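Local coordinates for heme utilization cystosolic carrier protein HutX (Pectobacterium carotovorum, PDB 2PH0), which probably binds heme and carries it through the cytosol as part of bacterial heme uptake, at residues 39-52 with 100-113. Residues are numbered along the deposited sequence; the frame is centred on the assembly and turned at random.
Sequences QCTLATGDRFDQVW and IRATSCQHIAFIER
Ile-108 reaches from its strand to the first turn of helix 48-52. With CG1 anti to the carbonyl carbon (chi1 -61°) and the chain extended beyond it, CD1 ends 3.8 Å from Phe-48 CA, while the Val-51 side chain runs antiparallel alongside it, with CG2 4.0 Å from Ile-108 CD1. A long branched chain suits this place, bridging from sheet to helix backbone. Val-51 CG2 also meets the edge of the Phe-110 ring, near its plane, and helix 148-160 packs on that ring as well. Strand 40-44 runs antiparallel to 107-113 as an outermost strand, within this chain, of the six-stranded antiparallel sheet of this ChuX/HutX fold. Thr-41 and Phe-110 form a hydrogen-bonded pair, in which Phe-110 N points almost straight at Thr-41 O (2.9 Å, 170°). A water joins Thr-41 OG1 to Phe-110 O, using the polar branch of the threonine. The other face carries Cys-40, Leu-42, Ala-109 and Ile-111, all touching Val-32 of helix 28-33; the small Ala-109 makes room for Leu-42 CD2, which lies 3.7 Å from its CB. Just past the strand, Gly-45 CA sits 3.2 Å from Cys-105 O, an approach open to glycine because it has no side chain. The Phe-48 ring, buried and apolar, meets Cys-105 CB and Ile-100 CG2 obliquely. Over one face of the Trp-52 six-membered ring lies Ile-100 CD1, 4.1 Å from the centroid in a CH-pi contact, while Trp-52 NE1 is hydrogen-bonded to Pro-79 O. Ile-100 itself belongs to a strand that pairs antiparallel with one of the second subunit.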
loop_
_atom_site.group_PDB
_atom_site.type_symbol
_atom_site.label_atom_id
_atom_site.label_comp_id
_atom_site.label_asym_id
_atom_site.label_seq_id
_atom_site.Cartn_x
_atom_site.Cartn_y
_atom_site.Cartn_z
ATOM N N GLN B 39 25.574 1.850 6.043
ATOM C CA GLN B 39 24.177 2.265 6.127
ATOM C C GLN B 39 23.215 1.217 5.582
ATOM O O GLN B 39 21.996 1.352 5.716
ATOM C CB GLN B 39 23.973 3.555 5.339
ATOM C CG GLN B 39 24.662 4.779 5.901
ATOM C CD GLN B 39 24.789 5.886 4.870
ATOM O OE1 GLN B 39 23.886 6.112 4.069
ATOM N NE2 GLN B 39 25.915 6.590 4.893
ATOM N N CYS B 40 23.755 0.173 4.968
ATOM C CA CYS B 40 22.895 -0.839 4.379
ATOM C C CYS B 40 23.434 -2.260 4.360
ATOM O O CYS B 40 24.608 -2.504 4.056
ATOM C CB CYS B 40 22.530 -0.403 2.955
ATOM S SG CYS B 40 21.422 -1.518 2.054
ATOM N N THR B 41 22.545 -3.186 4.709
ATOM C CA THR B 41 22.826 -4.612 4.715
ATOM C C THR B 41 21.748 -5.218 3.821
ATOM O O THR B 41 20.558 -5.001 4.056
ATOM C CB THR B 41 22.687 -5.211 6.121
ATOM O OG1 THR B 41 23.528 -4.494 7.028
ATOM C CG2 THR B 41 23.103 -6.672 6.113
ATOM N N LEU B 42 22.164 -5.962 2.799
ATOM C CA LEU B 42 21.221 -6.586 1.869
ATOM C C LEU B 42 21.039 -8.081 2.107
ATOM O O LEU B 42 21.936 -8.761 2.597
ATOM C CB LEU B 42 21.694 -6.362 0.432
ATOM C CG LEU B 42 21.897 -4.903 0.015
ATOM C CD1 LEU B 42 22.675 -4.846 -1.287
ATOM C CD2 LEU B 42 20.545 -4.219 -0.128
ATOM N N ALA B 43 19.870 -8.589 1.743
ATOM C CA ALA B 43 19.565 -10.005 1.893
ATOM C C ALA B 43 18.689 -10.421 0.716
ATOM O O ALA B 43 18.099 -9.569 0.051
ATOM C CB ALA B 43 18.842 -10.254 3.220
ATOM N N THR B 44 18.627 -11.719 0.434
ATOM C CA THR B 44 17.807 -12.194 -0.675
ATOM C C THR B 44 16.361 -12.318 -0.216
ATOM O O THR B 44 16.087 -12.453 0.979
ATOM C CB THR B 44 18.274 -13.574 -1.189
ATOM O OG1 THR B 44 18.249 -14.515 -0.110
ATOM C CG2 THR B 44 19.685 -13.485 -1.765
ATOM N N GLY B 45 15.441 -12.281 -1.171
ATOM C CA GLY B 45 14.031 -12.379 -0.839
ATOM C C GLY B 45 13.659 -13.693 -0.187
ATOM O O GLY B 45 12.588 -13.815 0.401
ATOM N N ASP B 46 14.554 -14.672 -0.296
ATOM C CA ASP B 46 14.349 -16.001 0.257
ATOM C C ASP B 46 14.261 -16.013 1.784
ATOM O O ASP B 46 13.778 -16.977 2.372
ATOM C CB ASP B 46 15.489 -16.919 -0.204
ATOM C CG ASP B 46 15.194 -18.382 0.036
ATOM O OD1 ASP B 46 14.187 -18.881 -0.513
ATOM O OD2 ASP B 46 15.970 -19.034 0.767
ATOM N N ARG B 47 14.715 -14.940 2.424
ATOM C CA ARG B 47 14.683 -14.850 3.882
ATOM C C ARG B 47 13.438 -14.125 4.388
ATOM O O ARG B 47 13.332 -13.820 5.575
ATOM C CB ARG B 47 15.929 -14.113 4.395
ATOM C CG ARG B 47 17.266 -14.699 3.934
ATOM C CD ARG B 47 17.446 -16.139 4.395
ATOM N NE ARG B 47 17.779 -16.249 5.813
ATOM C CZ ARG B 47 19.006 -16.111 6.310
ATOM N NH1 ARG B 47 20.027 -15.857 5.503
ATOM N NH2 ARG B 47 19.214 -16.234 7.614
ATOM N N PHE B 48 12.492 -13.864 3.491
ATOM C CA PHE B 48 11.274 -13.141 3.848
ATOM C C PHE B 48 10.539 -13.594 5.107
ATOM O O PHE B 48 10.223 -12.773 5.968
ATOM C CB PHE B 48 10.300 -13.143 2.664
ATOM C CG PHE B 48 9.021 -12.398 2.930
ATOM C CD1 PHE B 48 7.946 -13.028 3.556
ATOM C CD2 PHE B 48 8.897 -11.057 2.573
ATOM C CE1 PHE B 48 6.767 -12.336 3.823
ATOM C CE2 PHE B 48 7.722 -10.355 2.835
ATOM C CZ PHE B 48 6.656 -10.997 3.461
ATOM N N ASP B 49 10.250 -14.886 5.215
ATOM C CA ASP B 49 9.523 -15.387 6.374
ATOM C C ASP B 49 10.282 -15.193 7.679
ATOM O O ASP B 49 9.694 -14.870 8.713
ATOM C CB ASP B 49 9.186 -16.869 6.181
ATOM C CG ASP B 49 8.439 -17.126 4.891
ATOM O OD1 ASP B 49 7.535 -16.322 4.564
ATOM O OD2 ASP B 49 8.749 -18.125 4.208
ATOM N N GLN B 50 11.588 -15.414 7.627
ATOM C CA GLN B 50 12.435 -15.254 8.795
ATOM C C GLN B 50 12.368 -13.798 9.239
ATOM O O GLN B 50 12.202 -13.495 10.422
ATOM C CB GLN B 50 13.874 -15.616 8.435
ATOM C CG GLN B 50 14.834 -15.626 9.609
ATOM C CD GLN B 50 16.247 -15.963 9.181
ATOM O OE1 GLN B 50 16.466 -16.924 8.445
ATOM N NE2 GLN B 50 17.214 -15.177 9.643
ATOM N N VAL B 51 12.494 -12.900 8.270
ATOM C CA VAL B 51 12.456 -11.468 8.541
ATOM C C VAL B 51 11.103 -10.993 9.063
ATOM O O VAL B 51 11.029 -10.323 10.086
ATOM C CB VAL B 51 12.836 -10.673 7.269
ATOM C CG1 VAL B 51 12.546 -9.174 7.461
ATOM C CG2 VAL B 51 14.302 -10.900 6.950
ATOM N N TRP B 52 10.025 -11.345 8.371
ATOM C CA TRP B 52 8.702 -10.917 8.798
ATOM C C TRP B 52 8.322 -11.430 10.187
ATOM O O TRP B 52 7.841 -10.663 11.020
ATOM C CB TRP B 52 7.650 -11.357 7.773
ATOM C CG TRP B 52 6.290 -10.819 8.063
ATOM C CD1 TRP B 52 5.386 -11.312 8.959
ATOM C CD2 TRP B 52 5.692 -9.652 7.490
ATOM N NE1 TRP B 52 4.261 -10.520 8.981
ATOM C CE2 TRP B 52 4.423 -9.495 8.087
ATOM C CE3 TRP B 52 6.107 -8.719 6.528
ATOM C CZ2 TRP B 52 3.562 -8.446 7.756
ATOM C CZ3 TRP B 52 5.247 -7.675 6.200
ATOM C CH2 TRP B 52 3.991 -7.548 6.813
ATOM N N ILE B 100 0.380 -10.933 0.958
ATOM C CA ILE B 100 1.630 -10.630 0.268
ATOM C C ILE B 100 2.007 -11.807 -0.629
ATOM O O ILE B 100 2.104 -12.946 -0.162
ATOM C CB ILE B 100 2.749 -10.352 1.293
ATOM C CG1 ILE B 100 2.347 -9.155 2.160
ATOM C CG2 ILE B 100 4.072 -10.099 0.580
ATOM C CD1 ILE B 100 3.170 -8.981 3.431
ATOM N N ARG B 101 2.218 -11.541 -1.915
ATOM C CA ARG B 101 2.560 -12.608 -2.852
ATOM C C ARG B 101 3.946 -13.173 -2.562
ATOM O O ARG B 101 4.949 -12.455 -2.609
ATOM C CB ARG B 101 2.478 -12.109 -4.293
ATOM C CG ARG B 101 2.673 -13.226 -5.316
ATOM C CD ARG B 101 2.531 -12.725 -6.744
ATOM N NE ARG B 101 1.197 -12.193 -7.007
ATOM C CZ ARG B 101 0.749 -11.870 -8.216
ATOM N NH1 ARG B 101 1.528 -12.026 -9.279
ATOM N NH2 ARG B 101 -0.479 -11.388 -8.364
ATOM N N ALA B 102 3.978 -14.479 -2.284
ATOM C CA ALA B 102 5.195 -15.216 -1.925
ATOM C C ALA B 102 6.413 -15.096 -2.834
ATOM O O ALA B 102 7.519 -14.846 -2.364
ATOM C CB ALA B 102 4.850 -16.692 -1.730
ATOM N N THR B 103 6.218 -15.294 -4.132
ATOM C CA THR B 103 7.319 -15.231 -5.089
ATOM C C THR B 103 7.799 -13.816 -5.413
ATOM O O THR B 103 8.816 -13.637 -6.086
ATOM C CB THR B 103 6.911 -15.887 -6.428
ATOM O OG1 THR B 103 8.047 -15.953 -7.299
ATOM C CG2 THR B 103 5.812 -15.057 -7.109
ATOM N N SER B 104 7.079 -12.812 -4.937
ATOM C CA SER B 104 7.425 -11.437 -5.270
ATOM C C SER B 104 8.694 -10.837 -4.679
ATOM O O SER B 104 9.421 -10.124 -5.376
ATOM C CB SER B 104 6.241 -10.519 -4.955
ATOM O OG SER B 104 5.180 -10.761 -5.860
ATOM N N CYS B 105 8.978 -11.125 -3.415
ATOM C CA CYS B 105 10.163 -10.530 -2.793
ATOM C C CYS B 105 11.484 -11.143 -3.246
ATOM O O CYS B 105 11.744 -12.321 -3.025
ATOM C CB CYS B 105 10.053 -10.597 -1.274
ATOM S SG CYS B 105 11.398 -9.700 -0.446
ATOM N N GLN B 106 12.321 -10.328 -3.874
ATOM C CA GLN B 106 13.612 -10.795 -4.370
ATOM C C GLN B 106 14.798 -10.230 -3.594
ATOM O O GLN B 106 15.897 -10.803 -3.614
ATOM C CB GLN B 106 13.765 -10.442 -5.852
ATOM C CG GLN B 106 12.818 -11.183 -6.776
ATOM C CD GLN B 106 12.903 -12.691 -6.623
ATOM O OE1 GLN B 106 13.973 -13.281 -6.766
ATOM N NE2 GLN B 106 11.768 -13.324 -6.332
ATOM N N HIS B 107 14.579 -9.110 -2.915
ATOM C CA HIS B 107 15.638 -8.467 -2.142
ATOM C C HIS B 107 15.076 -7.821 -0.885
ATOM O O HIS B 107 13.935 -7.351 -0.864
ATOM C CB HIS B 107 16.328 -7.384 -2.976
ATOM C CG HIS B 107 16.965 -7.894 -4.232
ATOM N ND1 HIS B 107 18.073 -8.713 -4.227
ATOM C CD2 HIS B 107 16.641 -7.704 -5.532
ATOM C CE1 HIS B 107 18.404 -9.007 -5.472
ATOM N NE2 HIS B 107 17.552 -8.408 -6.283
ATOM N N ILE B 108 15.880 -7.811 0.171
ATOM C CA ILE B 108 15.477 -7.192 1.425
ATOM C C ILE B 108 16.649 -6.334 1.871
ATOM O O ILE B 108 17.805 -6.754 1.781
ATOM C CB ILE B 108 15.158 -8.240 2.511
ATOM C CG1 ILE B 108 13.988 -9.125 2.059
ATOM C CG2 ILE B 108 14.798 -7.540 3.823
ATOM C CD1 ILE B 108 13.576 -10.195 3.068
ATOM N N ALA B 109 16.360 -5.125 2.332
ATOM C CA ALA B 109 17.427 -4.236 2.776
ATOM C C ALA B 109 17.149 -3.649 4.147
ATOM O O ALA B 109 16.017 -3.256 4.456
ATOM C CB ALA B 109 17.627 -3.097 1.760
ATOM N N PHE B 110 18.196 -3.605 4.970
ATOM C CA PHE B 110 18.127 -3.023 6.300
ATOM C C PHE B 110 18.926 -1.726 6.155
ATOM O O PHE B 110 20.141 -1.742 5.962
ATOM C CB PHE B 110 18.765 -3.959 7.330
ATOM C CG PHE B 110 17.942 -5.188 7.623
ATOM C CD1 PHE B 110 17.916 -6.261 6.735
ATOM C CD2 PHE B 110 17.184 -5.264 8.784
ATOM C CE1 PHE B 110 17.139 -7.396 7.012
ATOM C CE2 PHE B 110 16.407 -6.391 9.066
ATOM C CZ PHE B 110 16.388 -7.456 8.176
ATOM N N ILE B 111 18.221 -0.603 6.230
ATOM C CA ILE B 111 18.834 0.701 6.023
ATOM C C ILE B 111 18.816 1.589 7.249
ATOM O O ILE B 111 17.771 1.787 7.860
ATOM C CB ILE B 111 18.093 1.453 4.893
ATOM C CG1 ILE B 111 18.006 0.569 3.647
ATOM C CG2 ILE B 111 18.792 2.763 4.580
ATOM C CD1 ILE B 111 17.169 1.164 2.536
ATOM N N GLU B 112 19.979 2.128 7.601
ATOM C CA GLU B 112 20.075 3.047 8.722
ATOM C C GLU B 112 20.652 4.328 8.125
ATOM O O GLU B 112 21.824 4.375 7.763
ATOM C CB GLU B 112 20.991 2.484 9.811
ATOM C CG GLU B 112 20.397 1.278 10.530
ATOM C CD GLU B 112 21.286 0.731 11.646
ATOM O OE1 GLU B 112 22.322 0.098 11.347
ATOM O OE2 GLU B 112 20.944 0.936 12.826
ATOM N N ARG B 113 19.815 5.347 7.987
ATOM C CA ARG B 113 20.259 6.612 7.404
ATOM C C ARG B 113 19.440 7.776 7.943
ATOM O O ARG B 113 18.410 7.582 8.579
ATOM C CB ARG B 113 20.119 6.557 5.876
ATOM C CG ARG B 113 18.682 6.348 5.405
ATOM C CD ARG B 113 18.599 6.214 3.891
ATOM N NE ARG B 113 18.852 7.476 3.202
ATOM C CZ ARG B 113 17.912 8.359 2.883
ATOM N NH1 ARG B 113 16.640 8.124 3.186
ATOM N NH2 ARG B 113 18.244 9.478 2.260
HETATM O O HOH W 1 22.058 -1.918 8.021
#